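PDB 2DV6: nitrite reductase from Hyphomicrobium denitrificans, which probably catalyses the one-electron reduction of nitrite to nitric oxide at copper centres, drawing its electrons from a cytochrome c. Local coordinates for residues A[112-116]-A[117-121]. Sequence-based numbering, arbitrary orientation.
With CU (copper (II) ion), chain I.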
ATOM      1  N   TYR A 112      -6.246 -33.335  -9.524  1.00 27.49           N
ATOM      2  CA  TYR A 112      -6.702 -32.175 -10.284  1.00 25.63           C
ATOM      3  C   TYR A 112      -5.437 -31.418 -10.637  1.00 24.91           C
ATOM      4  O   TYR A 112      -4.484 -31.452  -9.880  1.00 24.30           O
ATOM      5  CB  TYR A 112      -7.713 -31.321  -9.507  1.00 24.03           C
ATOM      6  CG  TYR A 112      -7.218 -30.629  -8.230  1.00 23.29           C
ATOM      7  CD1 TYR A 112      -7.436 -31.199  -6.974  1.00 22.86           C
ATOM      8  CD2 TYR A 112      -6.566 -29.382  -8.286  1.00 23.29           C
ATOM      9  CE1 TYR A 112      -7.016 -30.550  -5.778  1.00 22.22           C
ATOM     10  CE2 TYR A 112      -6.108 -28.727  -7.103  1.00 23.23           C
ATOM     11  CZ  TYR A 112      -6.369 -29.308  -5.854  1.00 22.68           C
ATOM     12  OH  TYR A 112      -5.945 -28.663  -4.711  1.00 23.35           O
ATOM     13  N   TYR A 113      -5.391 -30.761 -11.794  1.00 25.14           N
ATOM     14  CA  TYR A 113      -4.125 -30.132 -12.205  1.00 25.23           C
ATOM     15  C   TYR A 113      -4.410 -29.046 -13.243  1.00 25.65           C
ATOM     16  O   TYR A 113      -5.509 -28.992 -13.819  1.00 25.99           O
ATOM     17  CB  TYR A 113      -3.150 -31.182 -12.775  1.00 24.80           C
ATOM     18  CG  TYR A 113      -3.702 -31.849 -14.027  1.00 26.05           C
ATOM     19  CD1 TYR A 113      -3.473 -31.302 -15.298  1.00 26.59           C
ATOM     20  CD2 TYR A 113      -4.477 -33.001 -13.937  1.00 26.57           C
ATOM     21  CE1 TYR A 113      -4.022 -31.892 -16.454  1.00 26.92           C
ATOM     22  CE2 TYR A 113      -5.016 -33.607 -15.090  1.00 27.61           C
ATOM     23  CZ  TYR A 113      -4.794 -33.039 -16.321  1.00 26.53           C
ATOM     24  OH  TYR A 113      -5.320 -33.632 -17.428  1.00 28.69           O
ATOM     25  N   CYS A 114      -3.415 -28.190 -13.478  1.00 24.52           N
ATOM     26  CA  CYS A 114      -3.526 -27.166 -14.499  1.00 23.82           C
ATOM     27  C   CYS A 114      -2.927 -27.691 -15.799  1.00 24.33           C
ATOM     28  O   CYS A 114      -1.834 -28.264 -15.781  1.00 23.93           O
ATOM     29  CB  CYS A 114      -2.829 -25.870 -14.067  1.00 21.70           C
ATOM     30  SG  CYS A 114      -2.962 -24.623 -15.332  1.00 21.62           S
ATOM     31  N   SER A 115      -3.640 -27.479 -16.912  1.00 24.00           N
ATOM     32  CA  SER A 115      -3.273 -28.084 -18.192  1.00 24.42           C
ATOM     33  C   SER A 115      -2.462 -27.124 -19.041  1.00 24.26           C
ATOM     34  O   SER A 115      -2.049 -27.481 -20.123  1.00 24.61           O
ATOM     35  CB  SER A 115      -4.526 -28.480 -18.978  1.00 23.09           C
ATOM     36  OG  SER A 115      -5.182 -27.312 -19.454  1.00 24.94           O
ATOM     37  N   ILE A 116      -2.279 -25.892 -18.578  1.00 24.39           N
ATOM     38  CA  ILE A 116      -1.403 -24.942 -19.265  1.00 23.53           C
ATOM     39  C   ILE A 116       0.049 -25.472 -19.287  1.00 23.85           C
ATOM     40  O   ILE A 116       0.553 -26.040 -18.277  1.00 23.97           O
ATOM     41  CB  ILE A 116      -1.553 -23.524 -18.640  1.00 24.25           C
ATOM     42  CG1 ILE A 116      -3.030 -23.079 -18.660  1.00 23.88           C
ATOM     43  CG2 ILE A 116      -0.626 -22.500 -19.297  1.00 24.18           C
ATOM     44  CD1 ILE A 116      -3.752 -23.249 -20.046  1.00 23.76           C
ATOM     45  N   ALA A 117       0.714 -25.334 -20.443  1.00 23.42           N
ATOM     46  CA  ALA A 117       2.049 -25.911 -20.620  1.00 23.85           C
ATOM     47  C   ALA A 117       2.997 -25.527 -19.460  1.00 24.10           C
ATOM     48  O   ALA A 117       3.224 -24.327 -19.194  1.00 24.06           O
ATOM     49  CB  ALA A 117       2.667 -25.490 -21.993  1.00 23.07           C
ATOM     50  N   GLY A 118       3.527 -26.541 -18.778  1.00 23.55           N
ATOM     51  CA  GLY A 118       4.521 -26.338 -17.734  1.00 23.50           C
ATOM     52  C   GLY A 118       3.943 -26.238 -16.339  1.00 23.73           C
ATOM     53  O   GLY A 118       4.628 -26.546 -15.364  1.00 24.51           O
ATOM     54  N   HIS A 119       2.679 -25.843 -16.221  1.00 23.38           N
ATOM     55  CA  HIS A 119       2.097 -25.528 -14.897  1.00 23.73           C
ATOM     56  C   HIS A 119       1.958 -26.711 -13.980  1.00 24.43           C
ATOM     57  O   HIS A 119       2.207 -26.574 -12.779  1.00 25.02           O
ATOM     58  CB  HIS A 119       0.763 -24.777 -15.019  1.00 21.32           C
ATOM     59  CG  HIS A 119       0.920 -23.415 -15.605  1.00 22.29           C
ATOM     60  ND1 HIS A 119       0.019 -22.394 -15.385  1.00 21.71           N
ATOM     61  CD2 HIS A 119       1.873 -22.906 -16.423  1.00 23.04           C
ATOM     62  CE1 HIS A 119       0.421 -21.310 -16.024  1.00 22.53           C
ATOM     63  NE2 HIS A 119       1.540 -21.594 -16.664  1.00 23.66           N
ATOM     64  N   ARG A 120       1.556 -27.870 -14.498  1.00 25.52           N
ATOM     65  CA  ARG A 120       1.480 -29.043 -13.604  1.00 26.09           C
ATOM     66  C   ARG A 120       2.877 -29.391 -13.074  1.00 26.69           C
ATOM     67  O   ARG A 120       3.047 -29.645 -11.882  1.00 26.42           O
ATOM     68  CB  ARG A 120       0.716 -30.240 -14.195  1.00 27.21           C
ATOM     69  CG  ARG A 120       1.124 -31.552 -13.551  1.00 29.66           C
ATOM     70  CD  ARG A 120       0.030 -32.543 -13.169  1.00 31.78           C
ATOM     71  NE  ARG A 120      -0.486 -33.289 -14.287  1.00 31.16           N
ATOM     72  CZ  ARG A 120      -1.213 -34.415 -14.219  1.00 30.70           C
ATOM     73  NH1 ARG A 120      -1.525 -35.038 -13.078  1.00 27.90           N
ATOM     74  NH2 ARG A 120      -1.630 -34.919 -15.363  1.00 30.37           N
ATOM     75  N   GLN A 121       3.892 -29.298 -13.933  1.00 27.12           N
ATOM     76  CA  GLN A 121       5.260 -29.554 -13.487  1.00 28.54           C
ATOM     77  C   GLN A 121       5.772 -28.481 -12.514  1.00 27.61           C
ATOM     78  O   GLN A 121       6.514 -28.791 -11.588  1.00 27.73           O
ATOM     79  CB  GLN A 121       6.210 -29.624 -14.663  1.00 30.69           C
ATOM     80  CG  GLN A 121       6.101 -30.849 -15.534  1.00 34.86           C
ATOM     81  CD  GLN A 121       6.781 -30.588 -16.878  1.00 39.04           C
ATOM     82  OE1 GLN A 121       6.202 -29.942 -17.785  1.00 40.19           O
ATOM     83  NE2 GLN A 121       8.040 -31.047 -16.997  1.00 39.42           N
TER
HETATM   84 CU    CU I 502      -1.846 -22.889 -14.546  1.00 25.10          CU
HETATM   85  O   HOH W   1       0.387 -28.438 -17.103  1.00 22.43           O
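The ring of Y113, ending strand 108-113, carries the guanidinium of R120 flat on one face: the planes are 2° apart, and CZ of R120 stands 3.7 Å from the ring centroid. A broad aromatic suits a planar cation, whose NH1 also makes a salt bridge with E125; an alanine in place of Y113 would probably cost R120 its cation-pi partner and leave the guanidinium freer to swing. Next, C114 holds SG anti to its backbone N (chi1 180°), which puts the sulfur on the copper at 2.2 Å. ND1 of H119 binds the same ion at 2.1 Å, with H77 and M124 completing the site. The backbone N of I116 donates to SG of C114 at 3.6 Å, while CG2 of I116 lies over one face of the H119 imidazole, 3.6 Å from its centroid. The turn is closed by H119 N donating to I116 O (3.0 Å), and a water ties C114 O and I116 O to R120 N. G118, with positive phi, fits where a side chain would strike the preceding carbonyl. In this copper-binding loop of a cupredoxin type 1 site, the N-H bond to sulfur would probably temper the thiolate's charge and tune the redox potential.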